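Local coordinates for protein archaemetzincin (Archaeoglobus fulgidus, PDB 3ZVS) that probably acts as a zinc metalloprotease of the metzincin type, with one catalytic zinc ion, a second that seems to be structural, and a natural substrate that is not known, at residues Q6-N11 with R57-I62; S12-V17 with E109-E114; F97-A102 with N138-V143. One frame throughout, in Å; residues are numbered along the deposited sequence. Where two conformers were deposited one is given.

Contact 1 of 3, residues Q6-N11 with R57-I62; sequences QPLSVN and RMLPPI
Q6 and L59 meet where strand 2-7, an inner strand of the mixed five-stranded sheet, faces the chain leaving helix 52-58. The contact is apolar: methyl CD2 of L59 lies 3.7 Å from CG of Q6 and 3.9 Å from its CB, touching the aliphatic root of the glutamine and not its amide. The same L59 CD2 approaches L8 CD1 at 4.2 Å, and so touches the residues before and after P7. With CG of L59 anti to its own carbonyl carbon (chi1 -71°), the isobutyl end swings in to the strand. Q6 sends CG anti to its backbone N and then bends at chi2 (61°), which turns the amide away from L59. Shortened to an alanine here, the side chain would probably leave L59 CD2 without the CG methylene it rests on, and P34 O and P7 O without their amide donor. Further out, backbone bonds from Q6 to L66 and V68 hold the strand in the sheet, and L59 O accepts from R91 NH1. Besides P34 O, Q6 NE2 donates to P7 O at 3.0 Å, a nearly straight bond that leaves in the plane of the amide but arrives from above the carbonyl plane.

Contact 2 of 3, residues S12-V17 with E109-E114; sequences SHTVEV and ERVVKE
The active-site helix 104-122, which carries the zinc-binding HExxH motif in its last turns, packs here on helix 12-26 through two pairs of methyl groups, T14 with V111 and V17 with V112. T14 CG2 lies 3.9 Å from V111 CG1, and V17 CG1 closes to 3.6 Å from V112 CG2, the tighter of the two touches. One residue from each of two successive turns of helix 12-26 therefore meets two consecutive residues of the other helix. The helices come close, CA of V17 being 7.6 Å from CA of V112, with short branched side chains between them at these pairs. V17 reaches across with the methyl set anti to its backbone N (chi1 166°), whereas V112 answers with CG2, the methyl lying beside its backbone N. In T14, CG2, also anti to the backbone N, is the atom offered to V111. Further along helix 12-26, V111 also packs on L18, and V112 on S21 and I25, so that the apolar seam continues past the segment. On another side of helix 104-122, R110 forms a salt bridge with D144 and bonds to L99 O, while E114 pairs with K146. V15 points away from this seam and packs on I5 and P7 of strand 2-7, so helix 12-26 touches both the sheet and helix 104-122. Helix 12-26 joins the parallel strands 2-7 and 29-32 in a beta-alpha-beta crossover, and its packing on the zinc-binding helix is consistent with the backing helix of the metzincin fold.

Contact 3 of 3, residues F97-A102 with N138-V143; sequences FRLTTA and NSVQDV
V140, in the first turn of helix 140-145 just past its N-cap S139, presses against R98 and L99 in the loop that runs from strand 91-95 to the active-site helix. Two approaches carry the contact, both made by one methyl: one apolar, one to a carbonyl oxygen. V140 CG1 sits 4.0 Å from L99 CD2 as the two branched side chains slant across each other, and the same CG1 lies 3.1 Å from R98 O, a short approach of methyl to carbonyl oxygen. With CG1 anti to the carbonyl carbon of V140 (chi1 -64°), this methyl faces the loop, while CG2 takes the crowded position between N and C. The guanidinium of R98 leads elsewhere, to a salt bridge with D72, and the R98 side chain packs on F80 and F82.

The polar interactions lie within the start of the helix that carries V140. S139 OG accepts a weak capping bond from D142 N at 3.3 Å, and S139 O takes V143 N at 3.1 Å, the first regular turn of the helix. D142 also reaches back to the residue before the cap, its OD2 receiving N138 N at 2.8 Å on the anti lone pair, the one turned away from OD1.

Overall arrangement
From the N terminus, strand 2-7 and the turn after it open contact 1, and helix 12-26 opens contact 2 at once. Contact 1 closes at 57-62, after helix 52-58. Contact 3 opens in the loop at 97-102; helix 104-122 then closes contact 2, and 138-143 closes contact 3. Contact 2 thus crosses both others, whereas contacts 1 and 3 follow in series on opposite sides of the chain's centre. V15 CG2 packs on V10 CG1 and P7 CB, joining contacts 1 and 2. Contacts 2 and 3 meet through probable hydrogen bonds from R110 NH1 to L99 O and from K113 NZ to V143 O. Together they tie the sheet, helix 12-26, the zinc-binding helix and helix 140-145.

Contact 1 of 3, residues Q6-N11 with R57-I62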
# COMPACT_ATOMS: atom_id res chain seq x y z
N GLN A 6 5.45 -8.29 -1.26
CA GLN A 6 5.31 -9.08 -2.46
C GLN A 6 5.32 -8.15 -3.68
O GLN A 6 4.31 -7.50 -4.01
CB GLN A 6 3.98 -9.88 -2.46
CG GLN A 6 3.72 -10.62 -3.77
CD GLN A 6 4.80 -11.63 -4.05
OE1 GLN A 6 4.96 -12.62 -3.32
NE2 GLN A 6 5.57 -11.39 -5.08
N PRO A 7 6.45 -8.07 -4.40
CA PRO A 7 6.48 -7.25 -5.61
C PRO A 7 5.61 -7.88 -6.69
O PRO A 7 5.74 -9.09 -6.97
CB PRO A 7 7.99 -7.24 -6.00
CG PRO A 7 8.71 -7.79 -4.79
CD PRO A 7 7.74 -8.75 -4.17
N LEU A 8 4.75 -7.09 -7.29
CA LEU A 8 3.84 -7.55 -8.33
C LEU A 8 3.90 -6.57 -9.48
O LEU A 8 3.19 -5.55 -9.46
CB LEU A 8 2.42 -7.63 -7.80
CG LEU A 8 2.15 -8.60 -6.68
CD1 LEU A 8 0.77 -8.37 -6.10
CD2 LEU A 8 2.29 -10.03 -7.11
N SER A 9 4.77 -6.81 -10.45
CA SER A 9 5.00 -5.84 -11.53
C SER A 9 5.32 -4.44 -11.00
O SER A 9 4.56 -3.49 -11.21
CB SER A 9 3.84 -5.78 -12.47
OG SER A 9 3.57 -7.08 -13.02
N VAL A 10 6.47 -4.32 -10.37
CA VAL A 10 6.89 -3.09 -9.72
C VAL A 10 8.39 -2.93 -9.83
O VAL A 10 9.13 -3.91 -9.78
CB VAL A 10 6.42 -3.07 -8.24
CG1 VAL A 10 7.13 -4.12 -7.39
CG2 VAL A 10 6.57 -1.65 -7.64
N ASN A 11 8.85 -1.69 -9.94
CA ASN A 11 10.28 -1.37 -9.93
C ASN A 11 10.96 -1.91 -8.66
O ASN A 11 10.50 -1.69 -7.53
CB ASN A 11 10.42 0.14 -9.98
CG ASN A 11 11.85 0.61 -10.13
OD1 ASN A 11 12.81 -0.18 -10.15
ND2 ASN A 11 12.01 1.90 -10.25
N ARG A 57 -6.80 -11.58 -2.98
CA ARG A 57 -7.16 -12.99 -2.83
C ARG A 57 -6.01 -13.90 -3.16
O ARG A 57 -5.91 -15.01 -2.65
CB ARG A 57 -8.33 -13.34 -3.76
CG ARG A 57 -9.68 -13.29 -3.11
CD ARG A 57 -10.74 -14.07 -3.94
NE ARG A 57 -10.71 -13.69 -5.35
CZ ARG A 57 -11.33 -12.62 -5.83
NH1 ARG A 57 -11.98 -11.79 -5.04
NH2 ARG A 57 -11.22 -12.37 -7.12
N MET A 58 -5.11 -13.46 -4.04
CA MET A 58 -4.04 -14.30 -4.54
C MET A 58 -2.76 -14.21 -3.66
O MET A 58 -1.83 -15.02 -3.77
CB MET A 58 -3.81 -13.94 -6.02
CG MET A 58 -5.03 -14.30 -6.94
SD MET A 58 -5.02 -13.84 -8.74
CE MET A 58 -3.86 -15.03 -9.37
N LEU A 59 -2.74 -13.25 -2.73
CA LEU A 59 -1.62 -13.13 -1.82
C LEU A 59 -1.73 -14.20 -0.74
O LEU A 59 -2.84 -14.62 -0.40
CB LEU A 59 -1.64 -11.73 -1.19
CG LEU A 59 -1.27 -10.60 -2.14
CD1 LEU A 59 -1.50 -9.24 -1.47
CD2 LEU A 59 0.18 -10.71 -2.64
N PRO A 60 -0.59 -14.62 -0.18
CA PRO A 60 -0.69 -15.57 0.93
C PRO A 60 -1.27 -14.87 2.15
O PRO A 60 -0.91 -13.71 2.38
CB PRO A 60 0.77 -15.97 1.18
CG PRO A 60 1.58 -14.85 0.68
CD PRO A 60 0.81 -14.25 -0.47
N PRO A 61 -2.14 -15.54 2.90
CA PRO A 61 -2.73 -14.93 4.10
C PRO A 61 -1.80 -15.00 5.32
O PRO A 61 -2.11 -15.60 6.35
CB PRO A 61 -4.00 -15.78 4.32
CG PRO A 61 -3.66 -17.10 3.76
CD PRO A 61 -2.72 -16.86 2.61
N ILE A 62 -0.64 -14.38 5.18
CA ILE A 62 0.33 -14.37 6.25
C ILE A 62 0.47 -12.94 6.73
O ILE A 62 0.89 -12.06 5.98
CB ILE A 62 1.67 -14.92 5.75
CG1 ILE A 62 1.47 -16.36 5.26
CG2 ILE A 62 2.70 -14.82 6.85
CD1 ILE A 62 2.66 -16.91 4.55

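Contact 2 of 3, residues S12-V17 with E109-E114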
# COMPACT_ATOMS: atom_id res chain seq x y z
N SER A 12 12.05 -2.65 -8.84
CA SER A 12 12.78 -3.23 -7.71
C SER A 12 13.29 -2.16 -6.75
O SER A 12 13.39 -2.40 -5.53
CB SER A 12 13.95 -4.10 -8.21
OG SER A 12 14.88 -3.33 -8.94
N HIS A 13 13.59 -0.99 -7.29
CA HIS A 13 14.13 0.11 -6.47
C HIS A 13 13.03 0.58 -5.51
O HIS A 13 13.31 0.92 -4.34
CB HIS A 13 14.63 1.27 -7.36
CG HIS A 13 15.80 0.90 -8.23
ND1 HIS A 13 17.06 0.67 -7.71
CD2 HIS A 13 15.90 0.72 -9.56
CE1 HIS A 13 17.88 0.35 -8.69
NE2 HIS A 13 17.21 0.38 -9.83
N THR A 14 11.78 0.57 -5.96
CA THR A 14 10.65 1.01 -5.12
C THR A 14 10.40 0.04 -3.98
O THR A 14 10.10 0.42 -2.83
CB THR A 14 9.42 1.17 -5.99
OG1 THR A 14 9.72 2.09 -7.04
CG2 THR A 14 8.23 1.71 -5.18
N VAL A 15 10.59 -1.24 -4.28
CA VAL A 15 10.53 -2.23 -3.25
C VAL A 15 11.62 -1.99 -2.19
O VAL A 15 11.35 -2.13 -0.98
CB VAL A 15 10.67 -3.66 -3.86
CG1 VAL A 15 10.81 -4.71 -2.75
CG2 VAL A 15 9.48 -3.95 -4.77
N GLU A 16 12.83 -1.66 -2.64
CA GLU A 16 13.93 -1.35 -1.74
C GLU A 16 13.59 -0.17 -0.84
O GLU A 16 13.93 -0.19 0.34
CB GLU A 16 15.20 -1.01 -2.54
CG GLU A 16 15.88 -2.20 -3.20
CD GLU A 16 17.00 -1.81 -4.21
OE1 GLU A 16 17.25 -0.60 -4.48
OE2 GLU A 16 17.64 -2.74 -4.74
N VAL A 17 12.91 0.85 -1.36
CA VAL A 17 12.45 1.96 -0.52
C VAL A 17 11.65 1.45 0.65
O VAL A 17 11.87 1.87 1.81
CB VAL A 17 11.56 2.94 -1.33
CG1 VAL A 17 10.78 3.90 -0.41
CG2 VAL A 17 12.41 3.69 -2.37
N GLU A 109 8.37 9.74 -0.97
CA GLU A 109 7.59 10.07 0.20
C GLU A 109 6.15 9.56 0.06
O GLU A 109 5.57 9.00 1.00
CB GLU A 109 7.60 11.59 0.35
CG GLU A 109 6.86 12.04 1.55
CD GLU A 109 6.85 13.55 1.71
OE1 GLU A 109 6.50 14.27 0.76
OE2 GLU A 109 7.14 14.00 2.84
N ARG A 110 5.58 9.71 -1.13
CA ARG A 110 4.23 9.22 -1.38
C ARG A 110 4.16 7.70 -1.26
O ARG A 110 3.21 7.15 -0.70
CB ARG A 110 3.80 9.58 -2.78
CG ARG A 110 3.52 11.07 -2.97
CD ARG A 110 3.29 11.39 -4.42
NE ARG A 110 2.86 12.77 -4.60
CZ ARG A 110 2.48 13.28 -5.76
NH1 ARG A 110 2.51 12.56 -6.87
NH2 ARG A 110 2.08 14.54 -5.83
N VAL A 111 5.15 7.01 -1.81
CA VAL A 111 5.17 5.56 -1.72
C VAL A 111 5.17 5.08 -0.27
O VAL A 111 4.42 4.18 0.12
CB VAL A 111 6.37 4.99 -2.49
CG1 VAL A 111 6.54 3.51 -2.20
CG2 VAL A 111 6.20 5.22 -3.97
N VAL A 112 6.05 5.66 0.55
CA VAL A 112 6.12 5.26 1.95
C VAL A 112 4.78 5.57 2.66
O VAL A 112 4.24 4.70 3.37
CB VAL A 112 7.30 5.90 2.69
CG1 VAL A 112 7.28 5.49 4.13
CG2 VAL A 112 8.61 5.51 2.01
N LYS A 113 4.25 6.79 2.47
CA LYS A 113 2.97 7.16 3.11
C LYS A 113 1.88 6.15 2.79
O LYS A 113 1.16 5.70 3.67
CB LYS A 113 2.49 8.54 2.65
CG LYS A 113 3.24 9.72 3.22
CD LYS A 113 2.70 11.01 2.66
CE LYS A 113 3.42 12.20 3.29
NZ LYS A 113 2.98 13.42 2.59
N GLU A 114 1.75 5.81 1.52
CA GLU A 114 0.64 4.98 1.11
C GLU A 114 0.83 3.52 1.51
O GLU A 114 -0.14 2.81 1.83
CB GLU A 114 0.39 5.16 -0.39
CG GLU A 114 -0.05 6.60 -0.71
CD GLU A 114 -1.32 6.97 -0.04
OE1 GLU A 114 -2.37 6.63 -0.60
OE2 GLU A 114 -1.32 7.54 1.08

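Contact 3 of 3, residues F97-A102 with N138-V143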
# COMPACT_ATOMS: atom_id res chain seq x y z
N PHE A 97 1.03 3.48 -9.02
CA PHE A 97 0.71 4.09 -10.33
C PHE A 97 0.25 5.56 -10.24
O PHE A 97 0.70 6.42 -10.99
CB PHE A 97 -0.34 3.27 -11.07
CG PHE A 97 -0.77 3.86 -12.40
CD1 PHE A 97 -1.80 4.77 -12.50
CD2 PHE A 97 -0.14 3.48 -13.56
CE1 PHE A 97 -2.20 5.29 -13.71
CE2 PHE A 97 -0.53 3.99 -14.79
CZ PHE A 97 -1.56 4.92 -14.85
N ARG A 98 -0.69 5.85 -9.33
CA ARG A 98 -1.28 7.17 -9.24
C ARG A 98 -0.34 8.13 -8.53
O ARG A 98 -0.62 9.33 -8.48
CB ARG A 98 -2.60 7.07 -8.49
CG ARG A 98 -3.66 6.29 -9.27
CD ARG A 98 -4.27 7.13 -10.39
NE ARG A 98 -5.16 6.33 -11.23
CZ ARG A 98 -6.05 6.82 -12.07
NH1 ARG A 98 -6.27 8.13 -12.14
NH2 ARG A 98 -6.79 5.99 -12.80
N LEU A 99 0.76 7.61 -8.00
CA LEU A 99 1.73 8.44 -7.27
C LEU A 99 2.85 9.05 -8.13
O LEU A 99 3.58 9.95 -7.67
CB LEU A 99 2.36 7.65 -6.13
CG LEU A 99 1.37 6.89 -5.22
CD1 LEU A 99 2.11 6.11 -4.15
CD2 LEU A 99 0.33 7.79 -4.60
N THR A 100 2.97 8.59 -9.37
CA THR A 100 4.06 8.98 -10.24
C THR A 100 4.19 10.49 -10.33
O THR A 100 3.22 11.20 -10.52
CB THR A 100 3.84 8.41 -11.64
OG1 THR A 100 2.63 8.95 -12.22
CG2 THR A 100 3.66 6.94 -11.56
N THR A 101 5.43 10.96 -10.20
CA THR A 101 5.68 12.40 -10.24
C THR A 101 7.16 12.62 -10.59
O THR A 101 7.99 11.73 -10.40
CB THR A 101 5.26 13.06 -8.89
OG1 THR A 101 5.23 14.51 -8.98
CG2 THR A 101 6.14 12.59 -7.77
N ALA A 102 7.44 13.83 -11.08
CA ALA A 102 8.79 14.20 -11.54
C ALA A 102 9.83 14.18 -10.42
O ALA A 102 10.96 13.70 -10.60
CB ALA A 102 8.75 15.59 -12.18
N ASN A 138 -8.19 11.44 -1.19
CA ASN A 138 -8.97 11.34 -2.41
C ASN A 138 -8.09 11.38 -3.64
O ASN A 138 -8.40 10.75 -4.64
CB ASN A 138 -10.00 12.48 -2.48
CG ASN A 138 -11.10 12.17 -3.44
OD1 ASN A 138 -11.68 11.09 -3.38
ND2 ASN A 138 -11.36 13.06 -4.38
N SER A 139 -7.03 12.17 -3.54
CA SER A 139 -6.11 12.44 -4.65
C SER A 139 -4.70 12.49 -4.08
O SER A 139 -4.51 12.54 -2.86
CB SER A 139 -6.40 13.81 -5.24
OG SER A 139 -6.06 14.79 -4.27
N VAL A 140 -3.69 12.51 -4.96
CA VAL A 140 -2.31 12.70 -4.49
C VAL A 140 -2.04 14.04 -3.80
O VAL A 140 -1.15 14.12 -2.99
CB VAL A 140 -1.23 12.50 -5.59
CG1 VAL A 140 -1.25 11.11 -6.06
CG2 VAL A 140 -1.39 13.47 -6.74
N GLN A 141 -2.81 15.08 -4.12
CA GLN A 141 -2.70 16.34 -3.37
C GLN A 141 -3.05 16.07 -1.91
O GLN A 141 -2.42 16.62 -0.99
CB GLN A 141 -3.62 17.41 -3.96
CG GLN A 141 -3.15 17.98 -5.34
CD GLN A 141 -3.34 17.04 -6.55
OE1 GLN A 141 -4.19 16.14 -6.55
NE2 GLN A 141 -2.57 17.28 -7.60
N ASP A 142 -4.04 15.22 -1.67
CA ASP A 142 -4.37 14.86 -0.29
C ASP A 142 -3.22 14.06 0.34
O ASP A 142 -2.89 14.23 1.49
CB ASP A 142 -5.66 14.05 -0.19
CG ASP A 142 -6.91 14.85 -0.47
OD1 ASP A 142 -6.92 16.10 -0.38
OD2 ASP A 142 -7.92 14.19 -0.74
N VAL A 143 -2.66 13.11 -0.42
CA VAL A 143 -1.55 12.34 0.10
C VAL A 143 -0.42 13.28 0.57
O VAL A 143 0.17 13.10 1.64
CB VAL A 143 -1.01 11.33 -0.97
CG1 VAL A 143 0.22 10.59 -0.46
CG2 VAL A 143 -2.10 10.32 -1.34